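PDB 5W5P: tail fiber protein from Acinetobacter phage AM24, which probably acts as the trimeric tailspike that recognises, and perhaps degrades, the capsular polysaccharide of its Acinetobacter baumannii host. Local coordinates for residues Asn64-Gly69 and Phe111-Thr116; Ile181-Arg186 and Gly223-Asn228; Glu317-Phe322 and Glu339-Gly344; Ile476-Ile481 and Ile571-Thr576; Lys562-Pro567 and Leu580-Tyr585. All blocks are in the same frame, centred on the assembly; numbering follows the deposited sequence.

In the fold
Contacts 1 to 3 follow one another along the chain, while the segments of contacts 4 and 5 alternate. Contact 1 is N-terminal, contacts 2 and 3 lie at strands and turns of the central beta-helix, and contacts 4 and 5 in the antiparallel C-terminal domain. Centres of contacts 1 and 2 lie about 27 Å apart, of 2 and 3 about 30 Å, and of 1 and 5 about 100 Å. Contacts 4 and 5 touch through adjacent strands 569-574 and 577-582, where Glu572 OE1 and Lys581 NZ form a 2.7 Å salt bridge. Zinc ions lie about 11 Å from the Thr65 side chain (contact 1) and about 12 Å from that of Phe182 (contact 2).

Contact 1 (Asn64-Gly69 and Phe111-Thr116); sequences NTYLQG and FGADYT
Tyr115 reaches across from segment 111-116 and turns an edge to the ring of Tyr66 and a face to Gln68. Its chi1 of 48° tucks CG between the backbone N and the carbonyl carbon, and from CB the ring then runs toward segment 64-69. The CD2 corner comes first, 3.6 Å from Tyr66 CZ. Next is CE2, which sits 3.4 Å above the plane of the Tyr66 ring, over its centre. This is a T-shaped (edge-to-face) pair, Tyr115 giving the edge and Tyr66 the face, with planes at 72°. A face of the Tyr115 ring takes a CH-pi contact from Gln68, whose CG stands 4.1 Å from the ring centroid. At the tip, Tyr115 OH accepts a nearly straight hydrogen bond from Leu67 N at 2.9 Å, which holds the ring's end at the loop backbone. Tyr66 makes the reciprocal bond: its OH donates to Ala113 O at 2.5 Å, approaching from above the carbonyl plane. The two side chains thus run antiparallel, each ending at the backbone of the other's loop. Gln68 OE1 goes on to Arg143, and the residue also packs on Asn103 of the second subunit. Tyr115 is joined by backbone bonding to Ser144 of strand 144-147, while Ala113 rests on Gln124 of helix 122-132.

Contact 2 (Ile181-Arg186 and Gly223-Asn228); sequences IFTSKR and GDRLYN
This is a buried van der Waals contact, made where Leu226 and Arg225 pack against strand 182-184 in the beta-helical body of the protein, without direct polar bonding between the two segments. Leu226 divides its two methyls along the strand. CD1 lies 3.4 Å from Phe182 O and 4.1 Å from Phe182 CB, and CD2 lies 3.7 Å from Thr183 C. The leucine therefore fits against the backbone of the strand more than against its side chains. Arg225 contributes the aliphatic base of its chain. Thr183 OG1 meets Arg225 CG at 3.2 Å, the two side chains lying alongside each other and pointing the same way, and Ser184 OG comes to 3.4 Å from Arg225 CB. The arginine chain bends at chi2 (-53°) and its guanidinium leads away from the strand, where NH2 bonds to the carbonyls of Glu191 and Ser193. Ser184 OG is likewise committed to Leu197 O, so both polar ends are satisfied beyond the contact while their carbon parts meet. Around this packing, Leu226 also rests on Thr199 and Leu202 of strand 199-204. That strand pairs in parallel with the weakly bonded strand 226-227, and the backbone of Phe182 bonds to the next coil at Val220 and Asn222; such coil-on-coil stacking is that of a parallel beta-helix, the fold of many phage tailspikes.

Contact 3 (Glu317-Phe322 and Glu339-Gly344); sequences ESSGVF and EGNNTG
Glu317 and Glu339 are paired in a parallel beta bridge with their CA atoms 4.8 Å apart, and beyond it both backbones leave the strand. Ser318 and Gly340 each have positive phi. Ser318 N bonds to Glu339 O at 3.1 Å, the two chains then running on side by side as far as a weak bond from Thr343 N to Ser319 O. The side chain of Asn341 spans this gap. Its CG is anti to the carbonyl carbon (chi1 -60°), and OD1 accepts from Ser319 N at 2.7 Å, in the carbonyl plane and on a lone pair. Further along, Thr343 CG2 touches Ser319 O at 3.4 Å. The two glutamates lie alongside, Glu317 extended and Glu339 bent at chi2, so Glu317 OE2 meets Glu339 CG at 3.7 Å while their carboxylate planes stand 81° apart. Asn341 ND2 bonds to Trp316 O, and Ser319 OG donates to Glu317 O and also bonds Cys292 N on the preceding coil. With both ends of its amide engaged, Asn341 is fixed in rotation and supplies a side-chain bond to the turn where backbone pairing is sparse.

Contact 4 (Ile476-Ile481 and Ile571-Thr576); sequences IDTNLI and IERVGT
Thr576 fits against Asp477 and Thr478 with both its hydroxyl and its carbonyl at work. Thr576 OG1 donates to Asp477 OD1 at 2.9 Å, on the syn lone pair, and touches Asn479 CB at 3.5 Å. Thr576 O takes two bonds: Thr478 OG1 at 2.8 Å, in the carbonyl plane on a lone pair, and Thr478 N at 3.2 Å from above that plane. A chi1 of 68° brings the Thr478 hydroxyl round to that carbonyl. Asp477 OD1 also accepts from Asn479 N at 3.1 Å, making an Asx turn as strand 470-477 ends. Further out, one water links Asp477 OD2 to Thr576 OG1, and a second links Thr478 OG1 to Arg573 NH2, an arginine whose NE is held by Tyr578 OH. Asp477 is itself placed by backbone bonding to Tyr621. With two firm bonds on Asp477 OD1 and two on Thr576 O, the turn after strand 569-574 is fixed to the end of strand 470-477 by polar contacts rather than apolar packing.

Contact 5 (Lys562-Pro567 and Leu580-Tyr585); sequences KHFTSP and LKLSGY
Gly584 O is held from two directions: Thr565 N donates to it at 2.8 Å, and a water donates at 2.7 Å while also bonding to Thr565 OG1. Phe564 CA adds a CA-H...O contact to the same oxygen, and a matching one runs from Tyr585 CA to His563 O at 3.4 Å. Together they accompany the single backbone bridge between Phe564 and Tyr585. The Phe564 ring sits between two partners. Over one face, offset toward the rim, is Leu582 CD1; over the opposite face comes Tyr585 CD1, 3.6 Å above the plane. Tyr585 thereby gives its edge to the face of Phe564, with planes at 66°, and Ser583 O lies at the ring's edge, in plane, 3.4 Å from Phe564 CD1. Segment 562-567 precedes strand 569-574, 580-585 carries strand 577-582 to its end and beyond, and the aromatic cluster of His563, Phe564 and Tyr585 lies at the open end of this hairpin of the antiparallel C-terminal domain. With CG anti to the backbone N (chi1 178°), Tyr585 runs alongside His563, and Tyr585 OH comes to 3.6 Å from His563 CD2 at the imidazole edge. Pro567 CB packs on Leu582 CB of strand 577-582 at 4.1 Å. His563 ND1 and NE2 are taken by Phe561 O and Thr596 OG1. On the side of strand 492-503, Met502 is packed on by both His563 and Phe564.

Contact 1 (Asn64-Gly69 and Phe111-Thr116)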
# COMPACT_ATOMS: atom_id res chain seq x y z
N ASN A 64 49.21 17.50 -11.67
CA ASN A 64 49.07 17.99 -13.04
C ASN A 64 48.27 17.03 -13.92
O ASN A 64 47.73 17.45 -14.96
CB ASN A 64 50.42 18.24 -13.70
CG ASN A 64 51.22 19.33 -13.00
OD1 ASN A 64 50.76 20.46 -12.84
ND2 ASN A 64 52.43 18.99 -12.59
N THR A 65 48.21 15.74 -13.55
CA THR A 65 47.41 14.77 -14.29
C THR A 65 46.05 14.51 -13.66
O THR A 65 45.13 14.11 -14.38
CB THR A 65 48.16 13.44 -14.39
OG1 THR A 65 48.83 13.17 -13.16
CG2 THR A 65 49.20 13.48 -15.52
N TYR A 66 45.88 14.77 -12.36
CA TYR A 66 44.63 14.54 -11.65
C TYR A 66 43.92 15.88 -11.46
O TYR A 66 44.31 16.68 -10.60
CB TYR A 66 44.88 13.86 -10.31
CG TYR A 66 43.64 13.31 -9.63
CD1 TYR A 66 42.79 14.15 -8.92
CD2 TYR A 66 43.33 11.95 -9.71
CE1 TYR A 66 41.65 13.65 -8.31
CE2 TYR A 66 42.19 11.45 -9.09
CZ TYR A 66 41.36 12.31 -8.39
OH TYR A 66 40.23 11.83 -7.77
N LEU A 67 42.87 16.12 -12.24
CA LEU A 67 42.23 17.42 -12.29
C LEU A 67 41.17 17.64 -11.21
O LEU A 67 40.60 18.73 -11.15
CB LEU A 67 41.60 17.64 -13.67
CG LEU A 67 42.48 17.27 -14.86
CD1 LEU A 67 41.71 17.36 -16.16
CD2 LEU A 67 43.72 18.15 -14.90
N GLN A 68 40.91 16.65 -10.36
CA GLN A 68 39.95 16.81 -9.27
C GLN A 68 40.70 16.95 -7.94
O GLN A 68 41.93 16.98 -7.89
CB GLN A 68 38.97 15.63 -9.25
CG GLN A 68 38.05 15.58 -10.45
CD GLN A 68 37.13 16.79 -10.53
OE1 GLN A 68 36.44 17.12 -9.56
NE2 GLN A 68 37.12 17.45 -11.68
N GLY A 69 39.93 17.06 -6.86
CA GLY A 69 40.48 17.14 -5.52
C GLY A 69 40.82 18.53 -5.03
O GLY A 69 41.28 18.67 -3.89
N PHE A 111 40.95 12.38 -2.10
CA PHE A 111 42.02 11.45 -1.76
C PHE A 111 42.61 10.75 -2.97
O PHE A 111 43.50 9.90 -2.81
CB PHE A 111 41.52 10.40 -0.77
CG PHE A 111 40.97 10.99 0.50
CD1 PHE A 111 39.62 11.29 0.61
CD2 PHE A 111 41.80 11.25 1.57
CE1 PHE A 111 39.11 11.83 1.78
CE2 PHE A 111 41.30 11.79 2.74
CZ PHE A 111 39.95 12.08 2.84
N GLY A 112 42.15 11.06 -4.18
CA GLY A 112 42.72 10.51 -5.38
C GLY A 112 41.95 9.38 -6.04
O GLY A 112 42.55 8.63 -6.82
N ALA A 113 40.65 9.24 -5.76
CA ALA A 113 39.86 8.21 -6.41
C ALA A 113 39.84 8.44 -7.92
O ALA A 113 39.49 9.52 -8.40
CB ALA A 113 38.44 8.21 -5.86
N ASP A 114 40.22 7.40 -8.67
CA ASP A 114 40.30 7.49 -10.12
C ASP A 114 38.92 7.71 -10.72
O ASP A 114 38.09 6.79 -10.74
CB ASP A 114 40.96 6.23 -10.69
CG ASP A 114 41.00 6.21 -12.21
OD1 ASP A 114 41.17 5.11 -12.78
OD2 ASP A 114 40.87 7.29 -12.83
N TYR A 115 38.65 8.92 -11.21
CA TYR A 115 37.37 9.27 -11.81
C TYR A 115 37.23 8.79 -13.25
O TYR A 115 36.25 9.15 -13.92
CB TYR A 115 37.15 10.79 -11.74
CG TYR A 115 38.34 11.61 -12.22
CD1 TYR A 115 38.50 11.92 -13.56
CD2 TYR A 115 39.29 12.07 -11.32
CE1 TYR A 115 39.58 12.66 -14.00
CE2 TYR A 115 40.38 12.82 -11.75
CZ TYR A 115 40.52 13.11 -13.09
OH TYR A 115 41.60 13.85 -13.52
N THR A 116 38.17 7.99 -13.75
CA THR A 116 38.06 7.39 -15.07
C THR A 116 37.71 5.91 -15.04
O THR A 116 37.46 5.33 -16.10
CB THR A 116 39.37 7.58 -15.86
OG1 THR A 116 40.39 6.73 -15.32
CG2 THR A 116 39.82 9.03 -15.81

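Contact 2 (Ile181-Arg186 and Gly223-Asn228)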
# COMPACT_ATOMS: atom_id res chain seq x y z
N ILE A 181 30.47 -4.36 -2.31
CA ILE A 181 31.49 -3.33 -2.20
C ILE A 181 31.29 -2.48 -0.96
O ILE A 181 32.23 -1.78 -0.53
CB ILE A 181 31.53 -2.41 -3.44
CG1 ILE A 181 30.13 -1.98 -3.84
CG2 ILE A 181 32.27 -3.09 -4.59
CD1 ILE A 181 30.10 -0.68 -4.60
N PHE A 182 30.10 -2.49 -0.37
CA PHE A 182 29.83 -1.78 0.87
C PHE A 182 29.42 -2.79 1.93
O PHE A 182 28.55 -3.64 1.69
CB PHE A 182 28.74 -0.72 0.66
CG PHE A 182 29.23 0.49 -0.08
CD1 PHE A 182 30.19 1.32 0.49
CD2 PHE A 182 28.75 0.79 -1.34
CE1 PHE A 182 30.65 2.44 -0.19
CE2 PHE A 182 29.21 1.90 -2.03
CZ PHE A 182 30.16 2.73 -1.45
N THR A 183 30.08 -2.73 3.08
CA THR A 183 29.81 -3.64 4.18
C THR A 183 30.09 -2.89 5.48
O THR A 183 30.31 -1.68 5.48
CB THR A 183 30.65 -4.92 4.03
OG1 THR A 183 30.29 -5.85 5.06
CG2 THR A 183 32.13 -4.60 4.14
N SER A 184 30.08 -3.62 6.59
CA SER A 184 30.45 -3.02 7.86
C SER A 184 31.97 -3.06 8.02
O SER A 184 32.62 -4.04 7.67
CB SER A 184 29.78 -3.76 9.02
OG SER A 184 30.34 -5.05 9.18
N LYS A 185 32.52 -1.96 8.55
CA LYS A 185 33.97 -1.91 8.76
C LYS A 185 34.43 -2.96 9.75
O LYS A 185 35.50 -3.55 9.59
CB LYS A 185 34.38 -0.51 9.23
CG LYS A 185 35.89 -0.34 9.38
CD LYS A 185 36.25 1.05 9.91
CE LYS A 185 36.95 1.88 8.86
NZ LYS A 185 38.42 1.97 9.07
N ARG A 186 33.63 -3.24 10.79
CA ARG A 186 34.09 -4.15 11.83
C ARG A 186 34.06 -5.61 11.40
O ARG A 186 34.57 -6.46 12.13
CB ARG A 186 33.27 -3.97 13.11
CG ARG A 186 31.80 -4.28 12.99
CD ARG A 186 31.15 -4.21 14.36
NE ARG A 186 29.70 -4.33 14.30
CZ ARG A 186 28.91 -4.45 15.37
NH1 ARG A 186 29.44 -4.47 16.58
NH2 ARG A 186 27.60 -4.55 15.23
N GLY A 223 24.44 -7.68 2.49
CA GLY A 223 23.33 -7.78 3.42
C GLY A 223 23.63 -8.59 4.67
O GLY A 223 22.80 -8.58 5.60
N ASP A 224 24.76 -9.29 4.72
CA ASP A 224 25.17 -9.96 5.95
C ASP A 224 25.52 -8.95 7.04
O ASP A 224 25.40 -9.27 8.23
CB ASP A 224 26.38 -10.86 5.71
CG ASP A 224 26.03 -12.13 4.97
OD1 ASP A 224 25.11 -12.86 5.40
OD2 ASP A 224 26.70 -12.41 3.95
N ARG A 225 25.97 -7.75 6.65
CA ARG A 225 26.56 -6.79 7.58
C ARG A 225 25.90 -5.43 7.59
O ARG A 225 26.22 -4.62 8.46
CB ARG A 225 28.06 -6.60 7.27
CG ARG A 225 28.83 -7.88 7.09
CD ARG A 225 28.65 -8.84 8.26
NE ARG A 225 29.47 -10.03 8.13
CZ ARG A 225 29.51 -11.01 9.02
NH1 ARG A 225 28.76 -10.94 10.11
NH2 ARG A 225 30.29 -12.07 8.82
N LEU A 226 24.98 -5.16 6.66
CA LEU A 226 24.31 -3.87 6.56
C LEU A 226 22.82 -4.07 6.80
O LEU A 226 22.13 -4.67 5.97
CB LEU A 226 24.57 -3.24 5.19
CG LEU A 226 26.04 -2.87 4.93
CD1 LEU A 226 26.22 -2.09 3.63
CD2 LEU A 226 26.58 -2.08 6.11
N TYR A 227 22.34 -3.57 7.94
CA TYR A 227 20.93 -3.63 8.30
C TYR A 227 20.34 -2.22 8.27
O TYR A 227 21.06 -1.22 8.27
CB TYR A 227 20.73 -4.22 9.70
CG TYR A 227 21.30 -5.61 9.91
CD1 TYR A 227 21.57 -6.45 8.83
CD2 TYR A 227 21.55 -6.10 11.19
CE1 TYR A 227 22.08 -7.72 9.02
CE2 TYR A 227 22.06 -7.37 11.39
CZ TYR A 227 22.33 -8.17 10.30
OH TYR A 227 22.83 -9.44 10.48
N ASN A 228 19.01 -2.17 8.26
CA ASN A 228 18.26 -0.91 8.23
C ASN A 228 18.75 -0.02 7.08
O ASN A 228 19.27 1.07 7.28
CB ASN A 228 18.36 -0.18 9.58
CG ASN A 228 17.69 -0.95 10.72
OD1 ASN A 228 17.52 -2.17 10.65
ND2 ASN A 228 17.33 -0.24 11.77

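Contact 3 (Glu317-Phe322 and Glu339-Gly344)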
# COMPACT_ATOMS: atom_id res chain seq x y z
N GLU A 317 9.15 -6.05 -16.48
CA GLU A 317 8.90 -6.26 -17.90
C GLU A 317 10.09 -6.96 -18.54
O GLU A 317 11.25 -6.67 -18.21
CB GLU A 317 8.63 -4.93 -18.61
CG GLU A 317 7.93 -5.06 -19.95
CD GLU A 317 7.38 -3.73 -20.44
OE1 GLU A 317 7.59 -2.72 -19.74
OE2 GLU A 317 6.74 -3.70 -21.51
N SER A 318 9.80 -7.89 -19.46
CA SER A 318 10.83 -8.61 -20.21
C SER A 318 11.87 -9.22 -19.27
O SER A 318 13.06 -9.25 -19.56
CB SER A 318 11.51 -7.71 -21.24
OG SER A 318 10.54 -7.08 -22.06
N SER A 319 11.40 -9.72 -18.14
CA SER A 319 12.27 -10.11 -17.04
C SER A 319 12.08 -11.60 -16.72
O SER A 319 11.39 -12.33 -17.43
CB SER A 319 11.99 -9.23 -15.83
OG SER A 319 12.54 -7.93 -16.00
N GLY A 320 12.71 -12.03 -15.64
CA GLY A 320 12.66 -13.42 -15.20
C GLY A 320 11.70 -13.64 -14.06
O GLY A 320 10.61 -13.06 -14.02
N VAL A 321 12.10 -14.50 -13.12
CA VAL A 321 11.28 -14.77 -11.95
C VAL A 321 11.39 -13.58 -11.00
O VAL A 321 12.49 -13.22 -10.56
CB VAL A 321 11.71 -16.08 -11.27
CG1 VAL A 321 11.06 -16.21 -9.89
CG2 VAL A 321 11.35 -17.26 -12.14
N PHE A 322 10.24 -12.97 -10.68
CA PHE A 322 10.26 -11.77 -9.85
C PHE A 322 10.58 -12.10 -8.39
O PHE A 322 11.18 -11.28 -7.69
CB PHE A 322 8.92 -11.04 -9.94
CG PHE A 322 8.78 -9.91 -8.95
CD1 PHE A 322 9.54 -8.76 -9.09
CD2 PHE A 322 7.89 -10.01 -7.89
CE1 PHE A 322 9.43 -7.72 -8.19
CE2 PHE A 322 7.77 -8.97 -6.97
CZ PHE A 322 8.54 -7.83 -7.12
N GLU A 339 4.69 -7.71 -17.31
CA GLU A 339 4.41 -7.66 -18.75
C GLU A 339 5.49 -8.42 -19.51
O GLU A 339 6.66 -8.03 -19.47
CB GLU A 339 4.34 -6.21 -19.24
CG GLU A 339 4.00 -6.07 -20.72
CD GLU A 339 2.68 -6.74 -21.08
OE1 GLU A 339 1.71 -6.58 -20.32
OE2 GLU A 339 2.62 -7.41 -22.13
N GLY A 340 5.08 -9.48 -20.20
CA GLY A 340 5.94 -10.20 -21.13
C GLY A 340 7.27 -10.67 -20.59
O GLY A 340 8.32 -10.32 -21.14
N ASN A 341 7.25 -11.46 -19.52
CA ASN A 341 8.46 -11.93 -18.87
C ASN A 341 8.76 -13.36 -19.30
O ASN A 341 7.94 -14.26 -19.08
CB ASN A 341 8.31 -11.84 -17.35
CG ASN A 341 8.06 -10.42 -16.87
OD1 ASN A 341 8.96 -9.59 -16.91
ND2 ASN A 341 6.84 -10.14 -16.44
N ASN A 342 9.93 -13.57 -19.92
CA ASN A 342 10.31 -14.89 -20.43
C ASN A 342 11.82 -15.07 -20.50
O ASN A 342 12.36 -15.37 -21.57
CB ASN A 342 9.69 -15.12 -21.81
CG ASN A 342 9.87 -16.56 -22.30
OD1 ASN A 342 9.98 -17.49 -21.50
ND2 ASN A 342 9.93 -16.74 -23.62
N THR A 343 12.52 -14.89 -19.39
CA THR A 343 13.96 -15.09 -19.34
C THR A 343 14.34 -15.46 -17.91
O THR A 343 13.48 -15.69 -17.06
CB THR A 343 14.71 -13.85 -19.85
OG1 THR A 343 16.13 -14.07 -19.73
CG2 THR A 343 14.32 -12.62 -19.06
N GLY A 344 15.65 -15.54 -17.65
CA GLY A 344 16.11 -15.97 -16.34
C GLY A 344 15.69 -17.40 -16.05
O GLY A 344 15.79 -18.29 -16.90

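Contact 4 (Ile476-Ile481 and Ile571-Thr576)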
# COMPACT_ATOMS: atom_id res chain seq x y z
N ILE A 476 -41.81 -10.33 6.41
CA ILE A 476 -40.94 -9.87 5.34
C ILE A 476 -41.68 -8.79 4.56
O ILE A 476 -42.91 -8.70 4.59
CB ILE A 476 -40.49 -11.02 4.41
CG1 ILE A 476 -41.69 -11.57 3.64
CG2 ILE A 476 -39.82 -12.13 5.22
CD1 ILE A 476 -41.35 -12.76 2.77
N ASP A 477 -40.91 -7.96 3.85
CA ASP A 477 -41.48 -6.86 3.08
C ASP A 477 -40.98 -6.91 1.64
O ASP A 477 -39.84 -7.28 1.38
CB ASP A 477 -41.13 -5.51 3.71
CG ASP A 477 -42.19 -4.45 3.45
OD1 ASP A 477 -42.85 -4.52 2.39
OD2 ASP A 477 -42.37 -3.56 4.31
N THR A 478 -41.86 -6.52 0.72
CA THR A 478 -41.56 -6.48 -0.70
C THR A 478 -41.56 -5.07 -1.26
O THR A 478 -41.45 -4.89 -2.48
CB THR A 478 -42.55 -7.35 -1.48
OG1 THR A 478 -43.85 -6.76 -1.43
CG2 THR A 478 -42.62 -8.75 -0.89
N ASN A 479 -41.69 -4.05 -0.40
CA ASN A 479 -41.89 -2.69 -0.87
C ASN A 479 -40.69 -2.19 -1.68
O ASN A 479 -40.86 -1.42 -2.63
CB ASN A 479 -42.16 -1.76 0.31
CG ASN A 479 -40.96 -1.61 1.24
OD1 ASN A 479 -40.31 -2.60 1.58
ND2 ASN A 479 -40.67 -0.38 1.64
N LEU A 480 -39.48 -2.61 -1.31
CA LEU A 480 -38.30 -2.19 -2.06
C LEU A 480 -38.13 -2.98 -3.35
O LEU A 480 -37.56 -2.47 -4.31
CB LEU A 480 -37.06 -2.31 -1.17
CG LEU A 480 -37.17 -1.46 0.09
CD1 LEU A 480 -35.92 -1.54 0.93
CD2 LEU A 480 -37.50 -0.01 -0.25
N ILE A 481 -38.63 -4.22 -3.40
CA ILE A 481 -38.68 -4.95 -4.66
C ILE A 481 -39.56 -4.21 -5.66
O ILE A 481 -39.18 -4.01 -6.82
CB ILE A 481 -39.18 -6.39 -4.44
CG1 ILE A 481 -38.25 -7.15 -3.50
CG2 ILE A 481 -39.28 -7.12 -5.77
CD1 ILE A 481 -38.69 -8.59 -3.27
N ILE A 571 -49.17 -17.88 5.38
CA ILE A 571 -48.72 -16.51 5.18
C ILE A 571 -49.90 -15.65 4.79
O ILE A 571 -50.90 -16.13 4.23
CB ILE A 571 -47.59 -16.39 4.12
CG1 ILE A 571 -48.07 -16.83 2.73
CG2 ILE A 571 -46.36 -17.18 4.54
CD1 ILE A 571 -47.00 -16.71 1.66
N GLU A 572 -49.79 -14.35 5.10
CA GLU A 572 -50.83 -13.38 4.81
C GLU A 572 -50.18 -12.09 4.33
O GLU A 572 -49.22 -11.61 4.95
CB GLU A 572 -51.70 -13.11 6.05
CG GLU A 572 -52.60 -11.89 5.92
CD GLU A 572 -53.26 -11.50 7.23
OE1 GLU A 572 -52.79 -11.94 8.30
OE2 GLU A 572 -54.25 -10.74 7.18
N ARG A 573 -50.70 -11.53 3.24
CA ARG A 573 -50.17 -10.29 2.69
C ARG A 573 -50.87 -9.10 3.35
O ARG A 573 -52.10 -9.01 3.34
CB ARG A 573 -50.36 -10.23 1.17
CG ARG A 573 -50.03 -8.87 0.57
CD ARG A 573 -50.28 -8.82 -0.93
NE ARG A 573 -49.04 -8.93 -1.69
CZ ARG A 573 -48.38 -7.91 -2.22
NH1 ARG A 573 -48.84 -6.67 -2.10
NH2 ARG A 573 -47.26 -8.13 -2.89
N VAL A 574 -50.08 -8.21 3.95
CA VAL A 574 -50.57 -6.98 4.56
C VAL A 574 -49.81 -5.83 3.93
O VAL A 574 -48.61 -5.67 4.15
CB VAL A 574 -50.40 -6.99 6.09
CG1 VAL A 574 -50.87 -5.67 6.68
CG2 VAL A 574 -51.15 -8.15 6.70
N GLY A 575 -50.52 -5.02 3.14
CA GLY A 575 -49.88 -3.99 2.35
C GLY A 575 -48.91 -4.60 1.37
O GLY A 575 -49.31 -5.30 0.44
N THR A 576 -47.61 -4.34 1.58
CA THR A 576 -46.56 -5.00 0.82
C THR A 576 -45.86 -6.08 1.63
O THR A 576 -44.99 -6.78 1.09
CB THR A 576 -45.53 -3.97 0.34
OG1 THR A 576 -45.15 -3.11 1.42
CG2 THR A 576 -46.11 -3.12 -0.79
O HOH W 1 -44.26 -1.68 4.03
O HOH W 2 -45.27 -5.84 -3.70

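Contact 5 (Lys562-Pro567 and Leu580-Tyr585)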
# COMPACT_ATOMS: atom_id res chain seq x y z
N LYS A 562 -42.38 -27.44 25.04
CA LYS A 562 -42.74 -27.64 23.63
C LYS A 562 -43.96 -26.78 23.32
O LYS A 562 -45.09 -27.10 23.71
CB LYS A 562 -43.02 -29.12 23.37
CG LYS A 562 -43.51 -29.43 21.97
CD LYS A 562 -43.91 -30.90 21.83
CE LYS A 562 -44.38 -31.19 20.41
NZ LYS A 562 -44.71 -32.63 20.19
N HIS A 563 -43.74 -25.66 22.62
CA HIS A 563 -44.81 -24.70 22.38
C HIS A 563 -45.67 -25.06 21.17
O HIS A 563 -46.86 -24.72 21.14
CB HIS A 563 -44.24 -23.30 22.20
CG HIS A 563 -43.82 -22.64 23.48
ND1 HIS A 563 -42.74 -23.08 24.22
CD2 HIS A 563 -44.33 -21.58 24.15
CE1 HIS A 563 -42.61 -22.31 25.29
NE2 HIS A 563 -43.56 -21.40 25.27
N PHE A 564 -45.09 -25.72 20.17
CA PHE A 564 -45.78 -26.02 18.93
C PHE A 564 -46.09 -27.51 18.85
O PHE A 564 -45.26 -28.35 19.20
CB PHE A 564 -44.94 -25.59 17.72
CG PHE A 564 -44.83 -24.10 17.55
CD1 PHE A 564 -45.83 -23.39 16.91
CD2 PHE A 564 -43.72 -23.41 18.03
CE1 PHE A 564 -45.74 -22.02 16.74
CE2 PHE A 564 -43.62 -22.04 17.86
CZ PHE A 564 -44.63 -21.34 17.22
N THR A 565 -47.29 -27.84 18.38
CA THR A 565 -47.72 -29.23 18.18
C THR A 565 -48.06 -29.39 16.70
O THR A 565 -49.11 -28.94 16.24
CB THR A 565 -48.91 -29.58 19.07
OG1 THR A 565 -48.49 -29.55 20.45
CG2 THR A 565 -49.44 -30.97 18.74
N SER A 566 -47.14 -30.03 15.96
CA SER A 566 -47.22 -30.26 14.52
C SER A 566 -47.64 -28.99 13.78
O SER A 566 -48.76 -28.90 13.26
CB SER A 566 -48.19 -31.40 14.21
OG SER A 566 -49.52 -31.03 14.52
N PRO A 567 -46.77 -27.99 13.71
CA PRO A 567 -47.18 -26.70 13.15
C PRO A 567 -47.31 -26.73 11.63
O PRO A 567 -46.62 -27.47 10.93
CB PRO A 567 -46.05 -25.75 13.57
CG PRO A 567 -44.86 -26.64 13.69
CD PRO A 567 -45.37 -27.97 14.17
N LEU A 580 -45.57 -14.41 8.19
CA LEU A 580 -45.44 -15.86 8.27
C LEU A 580 -45.92 -16.33 9.63
O LEU A 580 -45.57 -15.74 10.66
CB LEU A 580 -43.99 -16.28 8.03
CG LEU A 580 -43.44 -16.03 6.62
CD1 LEU A 580 -42.77 -14.67 6.53
CD2 LEU A 580 -42.49 -17.14 6.20
N LYS A 581 -46.75 -17.37 9.64
CA LYS A 581 -47.41 -17.83 10.85
C LYS A 581 -47.34 -19.35 10.96
O LYS A 581 -47.37 -20.06 9.96
CB LYS A 581 -48.88 -17.39 10.90
CG LYS A 581 -49.15 -16.00 10.36
CD LYS A 581 -50.64 -15.76 10.27
CE LYS A 581 -50.96 -14.35 9.84
NZ LYS A 581 -52.42 -14.10 9.94
N LEU A 582 -47.27 -19.83 12.20
CA LEU A 582 -47.28 -21.25 12.51
C LEU A 582 -48.45 -21.58 13.41
O LEU A 582 -48.84 -20.79 14.28
CB LEU A 582 -45.96 -21.69 13.17
CG LEU A 582 -44.71 -21.57 12.30
CD1 LEU A 582 -43.46 -21.86 13.11
CD2 LEU A 582 -44.81 -22.51 11.10
N SER A 583 -49.02 -22.77 13.22
CA SER A 583 -50.18 -23.23 13.96
C SER A 583 -49.75 -24.17 15.09
O SER A 583 -48.57 -24.45 15.30
CB SER A 583 -51.18 -23.91 13.03
OG SER A 583 -50.57 -24.98 12.32
N GLY A 584 -50.75 -24.64 15.84
CA GLY A 584 -50.50 -25.57 16.93
C GLY A 584 -49.76 -24.97 18.11
O GLY A 584 -49.05 -25.69 18.82
N TYR A 585 -49.92 -23.67 18.36
CA TYR A 585 -49.18 -23.00 19.41
C TYR A 585 -49.95 -23.02 20.72
O TYR A 585 -51.13 -22.64 20.77
CB TYR A 585 -48.87 -21.55 19.02
CG TYR A 585 -48.14 -20.79 20.10
CD1 TYR A 585 -46.75 -20.79 20.15
CD2 TYR A 585 -48.84 -20.08 21.07
CE1 TYR A 585 -46.07 -20.10 21.13
CE2 TYR A 585 -48.17 -19.39 22.06
CZ TYR A 585 -46.79 -19.40 22.08
OH TYR A 585 -46.12 -18.71 23.07
O HOH W 3 -48.97 -26.97 21.24